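Local coordinates for Lys-gingipain W83 (Porphyromonas gingivalis, PDB 4ITC), which cleaves proteins after lysine as a secreted cysteine protease and probable virulence factor, the piece described here being its calcium-binding K1 adhesin domain, at residues K17-D22 against Y63-A68; C82-N87 against M159-L164; Y93-S98 against V149-F154; N109-E114 against V140-G145. One frame throughout, in Å; residues are numbered along the deposited sequence.

Contact 1: K17-D22 against Y63-A68. With CA (calcium ion), chain B; GAI (guanidine), chain G.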
loop_
_atom_site.group_PDB
_atom_site.type_symbol
_atom_site.label_atom_id
_atom_site.label_comp_id
_atom_site.label_asym_id
_atom_site.label_seq_id
_atom_site.Cartn_x
_atom_site.Cartn_y
_atom_site.Cartn_z
ATOM N N LYS A 17 0.125 1.208 12.216
ATOM C CA LYS A 17 1.051 0.169 12.620
ATOM C C LYS A 17 1.750 -0.402 11.405
ATOM O O LYS A 17 1.131 -0.548 10.339
ATOM C CB LYS A 17 0.296 -0.949 13.348
ATOM C CG LYS A 17 1.145 -2.144 13.738
ATOM C CD LYS A 17 0.329 -3.051 14.634
ATOM C CE LYS A 17 1.095 -4.284 15.012
ATOM N NZ LYS A 17 0.283 -5.198 15.851
ATOM N N THR A 18 3.032 -0.680 11.528
ATOM C CA THR A 18 3.768 -1.364 10.468
ATOM C C THR A 18 4.265 -2.681 11.002
ATOM O O THR A 18 4.662 -2.792 12.179
ATOM C CB THR A 18 4.926 -0.535 9.877
ATOM O OG1 THR A 18 5.780 -0.055 10.935
ATOM C CG2 THR A 18 4.398 0.610 9.039
ATOM N N ILE A 19 4.204 -3.703 10.163
ATOM C CA ILE A 19 4.745 -5.014 10.493
ATOM C C ILE A 19 5.676 -5.466 9.380
ATOM O O ILE A 19 5.277 -5.656 8.252
ATOM C CB ILE A 19 3.698 -6.107 10.725
ATOM C CG1 ILE A 19 2.583 -5.622 11.672
ATOM C CG2 ILE A 19 4.387 -7.357 11.231
ATOM C CD1 ILE A 19 1.439 -6.598 11.778
ATOM N N ASP A 20 6.933 -5.676 9.752
ATOM C CA ASP A 20 7.925 -6.262 8.873
ATOM C C ASP A 20 7.914 -7.739 9.137
ATOM O O ASP A 20 8.748 -8.275 9.926
ATOM C CB ASP A 20 9.298 -5.663 9.195
ATOM C CG ASP A 20 10.441 -6.352 8.506
ATOM O OD1 ASP A 20 10.271 -6.992 7.463
ATOM O OD2 ASP A 20 11.592 -6.238 9.055
ATOM N N ALA A 21 6.977 -8.461 8.525
ATOM C CA ALA A 21 6.733 -9.830 8.949
ATOM C C ALA A 21 7.834 -10.791 8.534
ATOM O O ALA A 21 8.094 -11.786 9.225
ATOM C CB ALA A 21 5.385 -10.307 8.479
ATOM N N ASP A 22 8.497 -10.486 7.424
ATOM C CA ASP A 22 9.572 -11.353 6.929
ATOM C C ASP A 22 10.875 -11.106 7.713
ATOM O O ASP A 22 11.753 -11.991 7.689
ATOM C CB ASP A 22 9.804 -11.100 5.460
ATOM C CG ASP A 22 10.167 -9.672 5.200
ATOM O OD1 ASP A 22 9.211 -8.846 5.126
ATOM O OD2 ASP A 22 11.378 -9.344 5.089
ATOM N N TYR A 63 3.391 -5.146 6.184
ATOM C CA TYR A 63 2.036 -4.692 6.456
ATOM C C TYR A 63 2.053 -3.250 6.872
ATOM O O TYR A 63 2.908 -2.822 7.643
ATOM C CB TYR A 63 1.381 -5.456 7.578
ATOM C CG TYR A 63 1.117 -6.949 7.347
ATOM C CD1 TYR A 63 2.121 -7.878 7.349
ATOM C CD2 TYR A 63 -0.174 -7.403 7.200
ATOM C CE1 TYR A 63 1.853 -9.215 7.172
ATOM C CE2 TYR A 63 -0.449 -8.738 7.030
ATOM C CZ TYR A 63 0.590 -9.642 7.039
ATOM O OH TYR A 63 0.329 -10.980 6.900
ATOM N N LEU A 64 1.089 -2.490 6.361
ATOM C CA LEU A 64 0.799 -1.116 6.797
ATOM C C LEU A 64 -0.668 -1.142 7.215
ATOM O O LEU A 64 -1.547 -1.470 6.399
ATOM C CB LEU A 64 1.019 -0.146 5.654
ATOM C CG LEU A 64 0.621 1.297 5.921
ATOM C CD1 LEU A 64 1.441 1.954 7.015
ATOM C CD2 LEU A 64 0.690 2.093 4.630
ATOM N N ILE A 65 -0.926 -0.774 8.470
ATOM C CA ILE A 65 -2.222 -0.992 9.077
ATOM C C ILE A 65 -2.773 0.315 9.629
ATOM O O ILE A 65 -2.052 1.058 10.295
ATOM C CB ILE A 65 -2.090 -2.038 10.213
ATOM C CG1 ILE A 65 -1.625 -3.402 9.642
ATOM C CG2 ILE A 65 -3.399 -2.232 10.981
ATOM C CD1 ILE A 65 -0.915 -4.271 10.643
ATOM N N THR A 66 -4.036 0.576 9.327
ATOM C CA THR A 66 -4.740 1.754 9.842
ATOM C C THR A 66 -4.834 1.811 11.352
ATOM O O THR A 66 -4.709 0.816 12.048
ATOM C CB THR A 66 -6.162 1.855 9.274
ATOM O OG1 THR A 66 -6.929 0.779 9.812
ATOM C CG2 THR A 66 -6.194 1.878 7.728
ATOM N N PRO A 67 -5.070 3.026 11.868
ATOM C CA PRO A 67 -5.603 3.099 13.216
ATOM C C PRO A 67 -6.943 2.368 13.319
ATOM O O PRO A 67 -7.563 2.025 12.296
ATOM C CB PRO A 67 -5.799 4.625 13.406
ATOM C CG PRO A 67 -5.002 5.301 12.395
ATOM C CD PRO A 67 -4.964 4.352 11.238
ATOM N N ALA A 68 -7.390 2.143 14.538
ATOM C CA ALA A 68 -8.666 1.493 14.740
ATOM C C ALA A 68 -9.797 2.287 14.112
ATOM O O ALA A 68 -9.831 3.515 14.206
ATOM C CB ALA A 68 -8.931 1.326 16.234
HETATM CA CA CA B . 10.415 -6.785 5.187
HETATM C C GAI G . 4.758 3.597 11.818
HETATM N N1 GAI G . 4.350 2.436 12.102
HETATM N N2 GAI G . 4.048 4.682 12.120
HETATM N N3 GAI G . 5.936 3.740 11.207
HETATM O O HOH W 1 11.110 -6.760 2.855
#
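The carbonyl oxygen of I19 accepts the backbone N of Y63 over 2.8 Å and also lies at the edge of the Y63 ring. A second short bond runs from I65 N to K17 O, also 2.8 Å, and the return bonds K17 N to I65 O and I19 N to Y63 O complete two antiparallel hydrogen-bonded pairs. Y63 O also meets T18 CA, 3.3 Å away, in a CA-H...O contact. On the isoleucine face, I19 CD1 presses on I65 CD1 at 3.5 Å, a snug methyl-to-methyl contact, while A21 CB comes to the ring edge of Y63 at CE1. On the other face T18 CG2 touches L64 CD1. With chi1 at 52°, T18 OG1 sits between its backbone N and carbonyl carbon, where N1 of the guanidine donates to it over 3.1 Å; W16 O holds the same guanidine. At the strand end D20 OD1 binds calcium at 2.3 Å, and D22, in the turn beyond, binds through both carboxylate oxygens. A water, D24, N62 and the backbone O of H26 complete the site. Because N62 precedes Y63, the metal ties together the ends of two strands that backbone bonds already join.

Contact 2: C82-N87 against M159-L164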
loop_
_atom_site.group_PDB
_atom_site.type_symbol
_atom_site.label_atom_id
_atom_site.label_comp_id
_atom_site.label_asym_id
_atom_site.label_seq_id
_atom_site.Cartn_x
_atom_site.Cartn_y
_atom_site.Cartn_z
ATOM N N CYS A 82 0.670 2.548 -7.374
ATOM C CA CYS A 82 1.438 2.428 -8.587
ATOM C C CYS A 82 2.664 1.622 -8.327
ATOM O O CYS A 82 3.010 1.338 -7.168
ATOM C CB CYS A 82 1.828 3.776 -9.166
ATOM S SG CYS A 82 3.146 4.645 -8.290
ATOM N N ALA A 83 3.303 1.257 -9.438
ATOM C CA ALA A 83 4.673 0.781 -9.459
ATOM C C ALA A 83 5.559 2.003 -9.609
ATOM O O ALA A 83 5.406 2.793 -10.537
ATOM C CB ALA A 83 4.905 -0.132 -10.646
ATOM N N GLN A 84 6.562 2.127 -8.753
ATOM C CA GLN A 84 7.481 3.252 -8.866
ATOM C C GLN A 84 8.246 3.265 -10.184
ATOM O O GLN A 84 8.500 4.336 -10.727
ATOM C CB GLN A 84 8.465 3.211 -7.661
ATOM C CG GLN A 84 9.606 4.234 -7.706
ATOM C CD GLN A 84 9.119 5.672 -7.661
ATOM O OE1 GLN A 84 8.002 5.990 -7.233
ATOM N NE2 GLN A 84 9.997 6.578 -8.139
ATOM N N ASP A 85 8.664 2.085 -10.662
ATOM C CA ASP A 85 9.474 1.996 -11.893
ATOM C C ASP A 85 8.709 1.156 -12.896
ATOM O O ASP A 85 8.446 -0.031 -12.650
ATOM C CB ASP A 85 10.843 1.414 -11.549
ATOM C CG ASP A 85 11.774 1.334 -12.728
ATOM O OD1 ASP A 85 11.290 1.220 -13.882
ATOM O OD2 ASP A 85 13.012 1.404 -12.515
ATOM N N ALA A 86 8.263 1.801 -13.988
ATOM C CA ALA A 86 7.467 1.135 -15.023
ATOM C C ALA A 86 8.117 -0.056 -15.687
ATOM O O ALA A 86 7.409 -0.910 -16.239
ATOM C CB ALA A 86 7.038 2.161 -16.077
ATOM N N ASN A 87 9.449 -0.131 -15.649
ATOM C CA ASN A 87 10.180 -1.284 -16.201
ATOM C C ASN A 87 10.281 -2.462 -15.211
ATOM O O ASN A 87 10.738 -3.558 -15.566
ATOM C CB ASN A 87 11.597 -0.853 -16.622
ATOM C CG ASN A 87 11.604 0.240 -17.669
ATOM O OD1 ASN A 87 12.206 1.308 -17.479
ATOM N ND2 ASN A 87 10.952 -0.002 -18.733
ATOM N N MET A 159 11.461 -6.694 -8.303
ATOM C CA MET A 159 10.890 -5.676 -9.166
ATOM C C MET A 159 11.463 -4.346 -8.704
ATOM O O MET A 159 12.689 -4.105 -8.889
ATOM C CB MET A 159 9.376 -5.787 -9.195
ATOM C CG MET A 159 8.929 -6.992 -10.026
ATOM S SD MET A 159 9.159 -6.692 -11.785
ATOM C CE MET A 159 9.210 -8.401 -12.431
ATOM N N PHE A 160 10.678 -3.492 -8.062
ATOM C CA PHE A 160 11.296 -2.285 -7.472
ATOM C C PHE A 160 10.506 -1.867 -6.242
ATOM O O PHE A 160 10.743 -2.405 -5.169
ATOM C CB PHE A 160 11.537 -1.174 -8.496
ATOM C CG PHE A 160 12.451 -0.081 -8.012
ATOM C CD1 PHE A 160 13.690 -0.394 -7.485
ATOM C CD2 PHE A 160 12.072 1.234 -8.071
ATOM C CE1 PHE A 160 14.566 0.614 -7.058
ATOM C CE2 PHE A 160 12.946 2.261 -7.631
ATOM C CZ PHE A 160 14.175 1.939 -7.117
ATOM N N TYR A 161 9.641 -0.888 -6.364
ATOM C CA TYR A 161 8.740 -0.483 -5.267
ATOM C C TYR A 161 7.301 -0.512 -5.697
ATOM O O TYR A 161 6.974 -0.252 -6.856
ATOM C CB TYR A 161 8.963 0.927 -4.732
ATOM C CG TYR A 161 10.348 1.465 -4.547
ATOM C CD1 TYR A 161 11.446 0.625 -4.293
ATOM C CD2 TYR A 161 10.541 2.841 -4.546
ATOM C CE1 TYR A 161 12.705 1.173 -4.119
ATOM C CE2 TYR A 161 11.796 3.396 -4.354
ATOM C CZ TYR A 161 12.867 2.555 -4.144
ATOM O OH TYR A 161 14.161 3.020 -3.907
ATOM N N ILE A 162 6.429 -0.782 -4.718
ATOM C CA ILE A 162 5.043 -0.422 -4.790
ATOM C C ILE A 162 4.842 0.856 -3.971
ATOM O O ILE A 162 5.323 0.963 -2.834
ATOM C CB ILE A 162 4.095 -1.569 -4.311
ATOM C CG1 ILE A 162 2.623 -1.166 -4.497
ATOM C CG2 ILE A 162 4.396 -2.057 -2.909
ATOM C CD1 ILE A 162 1.689 -2.334 -4.257
ATOM N N ASP A 163 4.109 1.799 -4.537
ATOM C CA ASP A 163 3.793 3.046 -3.878
ATOM C C ASP A 163 2.270 3.089 -3.617
ATOM O O ASP A 163 1.484 2.688 -4.461
ATOM C CB ASP A 163 4.123 4.229 -4.758
ATOM C CG ASP A 163 5.565 4.323 -5.239
ATOM O OD1 ASP A 163 6.502 3.621 -4.784
ATOM O OD2 ASP A 163 5.749 5.206 -6.159
ATOM N N LEU A 164 1.896 3.710 -2.509
ATOM C CA LEU A 164 0.530 3.777 -2.023
ATOM C C LEU A 164 0.290 5.192 -1.512
ATOM O O LEU A 164 1.161 5.774 -0.841
ATOM C CB LEU A 164 0.326 2.754 -0.883
ATOM C CG LEU A 164 -0.950 2.858 -0.057
ATOM C CD1 LEU A 164 -2.091 2.319 -0.884
ATOM C CD2 LEU A 164 -0.845 2.035 1.231
HETATM O O HOH W 2 8.319 -0.553 -9.273
#
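Q84 sends CG anti to its backbone N (chi1 173°) and then bends at chi2 (63°), which carries its amide over to D163 and lays its CG beside F160 and Y161. The outcome is a very close meeting of Q84 OE1 and D163 OD2, 2.6 Å apart, with amide and carboxylate planes clearly turned against each other; two oxygens so close suggest that the D163 acid group probably holds a proton. Q84 CG lies 3.6 Å from Y161 CD2, and it also reaches the edge of the F160 ring, near CE2. The two aromatic side chains overlap in turn, F160 CE2 standing 3.5 Å above the centre of the Y161 ring. D85 CB rests against F160 CD2 from the other segment. The backbone below is regular at one end: D163 N donates to C82 O at 2.9 Å and 177°, and C82 N returns a bond of 3.0 Å to D163 O. Farther along, Y161 O takes Q84 N from above its carbonyl plane at 3.1 Å and probably a water, 2.8 Å from Y161 O. That water accepts from D85 N, so it extends the pairing where the strand gives way to a loop, and D85 OD1 accepts from the backbone N of N87, an Asx turn. Strands 75-83 and 161-171 are neighbours in the larger sheet of the sandwich. Strand 43-48 borders 161-171 too, bonding to I162 and L164 through S47 and V45, while I162 packs on H153 of the facing sheet.

Contact 3: Y93-S98 against V149-F154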
loop_
_atom_site.group_PDB
_atom_site.type_symbol
_atom_site.label_atom_id
_atom_site.label_comp_id
_atom_site.label_asym_id
_atom_site.label_seq_id
_atom_site.Cartn_x
_atom_site.Cartn_y
_atom_site.Cartn_z
ATOM N N TYR A 93 0.212 -7.327 -4.075
ATOM C CA TYR A 93 -0.243 -6.845 -2.783
ATOM C C TYR A 93 -1.666 -7.299 -2.533
ATOM O O TYR A 93 -2.383 -7.776 -3.457
ATOM C CB TYR A 93 -0.161 -5.300 -2.673
ATOM C CG TYR A 93 -1.197 -4.574 -3.489
ATOM C CD1 TYR A 93 -1.079 -4.454 -4.877
ATOM C CD2 TYR A 93 -2.320 -4.056 -2.900
ATOM C CE1 TYR A 93 -2.052 -3.819 -5.637
ATOM C CE2 TYR A 93 -3.293 -3.417 -3.655
ATOM C CZ TYR A 93 -3.155 -3.343 -5.016
ATOM O OH TYR A 93 -4.157 -2.680 -5.715
ATOM N N ALA A 94 -2.078 -7.152 -1.291
ATOM C CA ALA A 94 -3.478 -7.426 -0.931
ATOM C C ALA A 94 -3.911 -6.427 0.124
ATOM O O ALA A 94 -3.069 -5.872 0.825
ATOM C CB ALA A 94 -3.679 -8.865 -0.466
ATOM N N VAL A 95 -5.222 -6.193 0.218
ATOM C CA VAL A 95 -5.834 -5.402 1.243
ATOM C C VAL A 95 -6.758 -6.291 2.043
ATOM O O VAL A 95 -7.552 -7.069 1.449
ATOM C CB VAL A 95 -6.661 -4.245 0.622
ATOM C CG1 VAL A 95 -7.392 -3.433 1.653
ATOM C CG2 VAL A 95 -5.792 -3.378 -0.264
ATOM N N TYR A 96 -6.676 -6.215 3.378
ATOM C CA TYR A 96 -7.441 -7.069 4.289
ATOM C C TYR A 96 -8.193 -6.226 5.283
ATOM O O TYR A 96 -7.739 -5.123 5.602
ATOM C CB TYR A 96 -6.500 -7.967 5.157
ATOM C CG TYR A 96 -5.602 -8.894 4.371
ATOM C CD1 TYR A 96 -4.401 -8.451 3.830
ATOM C CD2 TYR A 96 -5.963 -10.229 4.174
ATOM C CE1 TYR A 96 -3.581 -9.317 3.115
ATOM C CE2 TYR A 96 -5.153 -11.086 3.466
ATOM C CZ TYR A 96 -3.955 -10.645 2.950
ATOM O OH TYR A 96 -3.126 -11.509 2.243
ATOM N N ALA A 97 -9.282 -6.781 5.807
ATOM C CA ALA A 97 -9.999 -6.229 6.947
ATOM C C ALA A 97 -9.884 -7.198 8.107
ATOM O O ALA A 97 -9.965 -8.411 7.925
ATOM C CB ALA A 97 -11.470 -5.951 6.627
ATOM N N SER A 98 -9.669 -6.666 9.292
ATOM C CA SER A 98 -9.834 -7.428 10.510
ATOM C C SER A 98 -10.938 -6.832 11.368
ATOM O O SER A 98 -11.026 -5.621 11.499
ATOM C CB SER A 98 -8.542 -7.419 11.298
ATOM O OG SER A 98 -8.742 -7.882 12.619
ATOM N N VAL A 149 -7.780 -2.016 8.730
ATOM C CA VAL A 149 -7.452 -2.355 7.370
ATOM C C VAL A 149 -5.943 -2.474 7.242
ATOM O O VAL A 149 -5.215 -1.620 7.737
ATOM C CB VAL A 149 -8.001 -1.298 6.411
ATOM C CG1 VAL A 149 -7.464 -1.460 4.984
ATOM C CG2 VAL A 149 -9.526 -1.319 6.428
ATOM N N ALA A 150 -5.495 -3.513 6.536
ATOM C CA ALA A 150 -4.080 -3.735 6.264
ATOM C C ALA A 150 -3.812 -3.754 4.798
ATOM O O ALA A 150 -4.542 -4.347 4.016
ATOM C CB ALA A 150 -3.608 -5.050 6.874
ATOM N N PHE A 151 -2.715 -3.107 4.428
ATOM C CA PHE A 151 -2.109 -3.187 3.091
ATOM C C PHE A 151 -0.863 -4.045 3.191
ATOM O O PHE A 151 0.049 -3.719 3.977
ATOM C CB PHE A 151 -1.720 -1.783 2.615
ATOM C CG PHE A 151 -2.892 -0.810 2.534
ATOM C CD1 PHE A 151 -3.270 -0.071 3.631
ATOM C CD2 PHE A 151 -3.641 -0.720 1.377
ATOM C CE1 PHE A 151 -4.351 0.792 3.587
ATOM C CE2 PHE A 151 -4.707 0.171 1.319
ATOM C CZ PHE A 151 -5.069 0.907 2.405
ATOM N N ARG A 152 -0.816 -5.138 2.437
ATOM C CA ARG A 152 0.231 -6.119 2.572
ATOM C C ARG A 152 0.974 -6.255 1.263
ATOM O O ARG A 152 0.385 -6.567 0.229
ATOM C CB ARG A 152 -0.361 -7.476 2.921
ATOM C CG ARG A 152 0.637 -8.565 3.273
ATOM C CD ARG A 152 -0.085 -9.902 3.455
ATOM N NE ARG A 152 0.873 -10.955 3.749
ATOM C CZ ARG A 152 0.598 -12.232 3.741
ATOM N NH1 ARG A 152 -0.609 -12.662 3.401
ATOM N NH2 ARG A 152 1.562 -13.088 4.059
ATOM N N HIS A 153 2.280 -6.013 1.294
ATOM C CA HIS A 153 3.184 -6.245 0.141
ATOM C C HIS A 153 3.876 -7.555 0.352
ATOM O O HIS A 153 4.628 -7.688 1.294
ATOM C CB HIS A 153 4.196 -5.114 0.057
ATOM C CG HIS A 153 5.100 -5.192 -1.121
ATOM N ND1 HIS A 153 6.341 -4.582 -1.146
ATOM C CD2 HIS A 153 4.896 -5.675 -2.359
ATOM C CE1 HIS A 153 6.879 -4.739 -2.340
ATOM N NE2 HIS A 153 6.022 -5.411 -3.093
ATOM N N PHE A 154 3.575 -8.537 -0.500
ATOM C CA PHE A 154 4.008 -9.922 -0.245
ATOM C C PHE A 154 3.982 -10.682 -1.545
ATOM O O PHE A 154 3.474 -10.176 -2.535
ATOM C CB PHE A 154 3.148 -10.638 0.846
ATOM C CG PHE A 154 1.762 -11.043 0.382
ATOM C CD1 PHE A 154 0.836 -10.096 -0.042
ATOM C CD2 PHE A 154 1.395 -12.362 0.365
ATOM C CE1 PHE A 154 -0.409 -10.464 -0.475
ATOM C CE2 PHE A 154 0.126 -12.738 -0.062
ATOM C CZ PHE A 154 -0.756 -11.789 -0.513
#
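Y96 OH accepts a hydrogen bond from R152 NH1 at 3.0 Å and 152°, lying almost in the plane of the guanidinium. The arginine gets there because its chain runs extended, CG swung opposite the main-chain nitrogen (chi1 -172°), and passes the tyrosine ring with CD 3.6 Å from Y96 CE1. F154 folds back over the arginine: its CD2 stands 3.5 Å above the centre of the R152 guanidinium, its CZ nears Y96 OH, and its edge at CE1 meets A94 CB at 3.6 Å. The guanidinium is thus bonded in its plane by the tyrosine hydroxyl and faced by a phenyl ring. Beyond this shell D61 takes NE of R152 in a salt bridge, and H92 meets the F154 ring edge-to-face. Beneath the side chains, A94 and R152 exchange two backbone hydrogen bonds, as do Y96 and A150, while V95 CA points its hydrogen at A150 O, 3.2 Å away. On the opposite face the middle of the pair is apolar. There V95 uses its two branches separately, CG2 against F151 CD2 at 3.8 Å and CG1 against V149 CG1 at 3.9 Å, and the group rests on L77 and F79 of the second sheet. Antiparallel strands in the middle of a sheet, with one face packed on a second sheet, are characteristic of a beta sandwich, the fold of this concanavalin-clan adhesin domain.

Contact 4: N109-E114 against V140-G145. With GAI (guanidine), chain D.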
loop_
_atom_site.group_PDB
_atom_site.type_symbol
_atom_site.label_atom_id
_atom_site.label_comp_id
_atom_site.label_asym_id
_atom_site.label_seq_id
_atom_site.Cartn_x
_atom_site.Cartn_y
_atom_site.Cartn_z
ATOM N N ASN A 109 -9.090 -11.901 5.743
ATOM C CA ASN A 109 -10.106 -11.628 4.743
ATOM C C ASN A 109 -9.509 -10.691 3.714
ATOM O O ASN A 109 -9.495 -9.471 3.988
ATOM C CB ASN A 109 -11.326 -11.005 5.412
ATOM C CG ASN A 109 -12.458 -10.766 4.428
ATOM O OD1 ASN A 109 -12.345 -11.119 3.258
ATOM N ND2 ASN A 109 -13.497 -10.090 4.874
ATOM N N ALA A 110 -8.991 -11.249 2.618
ATOM C CA ALA A 110 -8.444 -10.454 1.510
ATOM C C ALA A 110 -9.582 -9.910 0.720
ATOM O O ALA A 110 -10.308 -10.674 0.035
ATOM C CB ALA A 110 -7.512 -11.214 0.583
ATOM N N LEU A 111 -9.726 -8.604 0.790
ATOM C CA LEU A 111 -10.775 -7.882 0.071
ATOM C C LEU A 111 -10.418 -7.600 -1.360
ATOM O O LEU A 111 -11.299 -7.453 -2.222
ATOM C CB LEU A 111 -11.085 -6.560 0.792
ATOM C CG LEU A 111 -11.406 -6.636 2.307
ATOM C CD1 LEU A 111 -11.634 -5.247 2.864
ATOM C CD2 LEU A 111 -12.601 -7.516 2.581
ATOM N N LEU A 112 -9.124 -7.440 -1.611
ATOM C CA LEU A 112 -8.546 -7.105 -2.900
ATOM C C LEU A 112 -7.151 -7.735 -2.928
ATOM O O LEU A 112 -6.436 -7.657 -1.958
ATOM C CB LEU A 112 -8.466 -5.585 -3.103
ATOM C CG LEU A 112 -7.808 -5.074 -4.388
ATOM C CD1 LEU A 112 -8.443 -5.658 -5.614
ATOM C CD2 LEU A 112 -7.939 -3.560 -4.459
ATOM N N GLU A 113 -6.808 -8.414 -4.002
ATOM C CA GLU A 113 -5.473 -8.982 -4.145
ATOM C C GLU A 113 -5.120 -8.945 -5.610
ATOM O O GLU A 113 -5.901 -9.432 -6.457
ATOM C CB GLU A 113 -5.423 -10.409 -3.604
ATOM C CG GLU A 113 -4.074 -11.063 -3.815
ATOM C CD GLU A 113 -3.813 -12.327 -3.022
ATOM O OE1 GLU A 113 -4.732 -12.822 -2.306
ATOM O OE2 GLU A 113 -2.680 -12.842 -3.124
ATOM N N GLU A 114 -3.965 -8.384 -5.961
ATOM C CA GLU A 114 -3.583 -8.254 -7.347
ATOM C C GLU A 114 -2.108 -8.039 -7.530
ATOM O O GLU A 114 -1.391 -7.678 -6.581
ATOM C CB GLU A 114 -4.354 -7.125 -8.029
ATOM C CG GLU A 114 -3.944 -5.735 -7.627
ATOM C CD GLU A 114 -4.735 -4.629 -8.345
ATOM O OE1 GLU A 114 -4.204 -3.497 -8.415
ATOM O OE2 GLU A 114 -5.857 -4.908 -8.842
ATOM N N VAL A 140 -12.701 -0.379 -2.467
ATOM C CA VAL A 140 -12.932 -1.627 -1.721
ATOM C C VAL A 140 -14.047 -1.441 -0.705
ATOM O O VAL A 140 -14.029 -0.505 0.052
ATOM C CB VAL A 140 -11.637 -2.027 -0.959
ATOM C CG1 VAL A 140 -11.853 -3.306 -0.184
ATOM C CG2 VAL A 140 -10.469 -2.166 -1.951
ATOM N N ASP A 141 -15.028 -2.339 -0.674
ATOM C CA ASP A 141 -16.067 -2.295 0.357
ATOM C C ASP A 141 -15.535 -2.947 1.618
ATOM O O ASP A 141 -14.926 -4.027 1.578
ATOM C CB ASP A 141 -17.326 -3.003 -0.148
ATOM C CG ASP A 141 -18.023 -2.196 -1.260
ATOM O OD1 ASP A 141 -18.216 -0.975 -1.064
ATOM O OD2 ASP A 141 -18.324 -2.750 -2.340
ATOM N N LEU A 142 -15.775 -2.298 2.760
ATOM C CA LEU A 142 -15.305 -2.799 4.040
ATOM C C LEU A 142 -16.485 -3.405 4.787
ATOM O O LEU A 142 -17.517 -2.773 4.919
ATOM C CB LEU A 142 -14.710 -1.686 4.873
ATOM C CG LEU A 142 -13.531 -0.930 4.252
ATOM C CD1 LEU A 142 -12.972 0.134 5.170
ATOM C CD2 LEU A 142 -12.429 -1.915 3.897
ATOM N N PRO A 143 -16.367 -4.650 5.201
ATOM C CA PRO A 143 -17.496 -5.264 5.931
ATOM C C PRO A 143 -17.860 -4.543 7.225
ATOM O O PRO A 143 -17.035 -3.875 7.896
ATOM C CB PRO A 143 -16.972 -6.667 6.253
ATOM C CG PRO A 143 -15.874 -6.923 5.286
ATOM C CD PRO A 143 -15.262 -5.609 4.949
ATOM N N ALA A 144 -19.114 -4.708 7.629
ATOM C CA ALA A 144 -19.547 -4.209 8.935
ATOM C C ALA A 144 -18.686 -4.833 10.050
ATOM O O ALA A 144 -18.415 -6.038 10.028
ATOM C CB ALA A 144 -21.008 -4.596 9.148
ATOM N N GLY A 145 -18.310 -4.020 11.044
ATOM C CA GLY A 145 -17.482 -4.475 12.144
ATOM C C GLY A 145 -15.990 -4.451 11.887
ATOM O O GLY A 145 -15.211 -4.852 12.761
HETATM C C GAI D . -24.709 -5.184 9.226
HETATM N N1 GAI D . -25.134 -4.345 8.389
HETATM N N2 GAI D . -24.373 -6.432 8.919
HETATM N N3 GAI D . -24.572 -4.795 10.473
#
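L111 and L112 meet V140, L142 and P143 in an apolar contact between the two sheets of the sandwich, where strand 109-115, outermost in the five-stranded sheet, passes strand 136-142 of the other. L111 does most of the touching. Its CB presses on V140 CG1 at 3.5 Å, closer than ordinary van der Waals contact, the two side chains crossing at about a right angle. The terminal methyls then part: CD1 of L111 meets L142 CD2 at 3.6 Å, and CD2 of L111 reaches P143 CD at 4.0 Å. V140 is shared between the leucines because its chi1 of 180° sets CG1 trans to the amide nitrogen and turns CG2 the other way, to L112 CD2 at 3.8 Å. At the margin N109 slides past P143 in the opposite direction, with ND2 4.0 Å from CG of the proline. The classic beta bulge in which L111 and L112 both face V95, at a corner of the chain, is consistent with both leucines turning to the interface. Beyond P143, A144 CB lies 3.7 Å from the carbon of a guanidine that is hydrogen-bonded to N73 OD1. The grip across the contact comes almost wholly from aliphatic carbon. Directional bonding is spent inside each sheet, through V95 for the leucines and L77 for V140, so shape complementarity of branched side chains joins what the hydrogen bonds leave separate.

Contacts 1 and 3 belong to the five-stranded sheet, their centres 9 Å apart, and strands 62-65 and 148-153 join them side by side: L64 O lies 2.8 Å from F151 N. Contact 2 pairs strands of the facing sheet, and contact 4 bridges the two sheets, 9 Å from contact 3 and about 23 Å from contact 2 between centres. Along the chain contact 1 closes first; contact 4 is then nested within contact 3, and contact 3 within contact 2. Core side chains also connect the layers, as where I162 CD1 packs 3.5 Å from Y93 CD1. Pairing within sheets and apolar contact between them together build the helix-free sandwich of this adhesin domain.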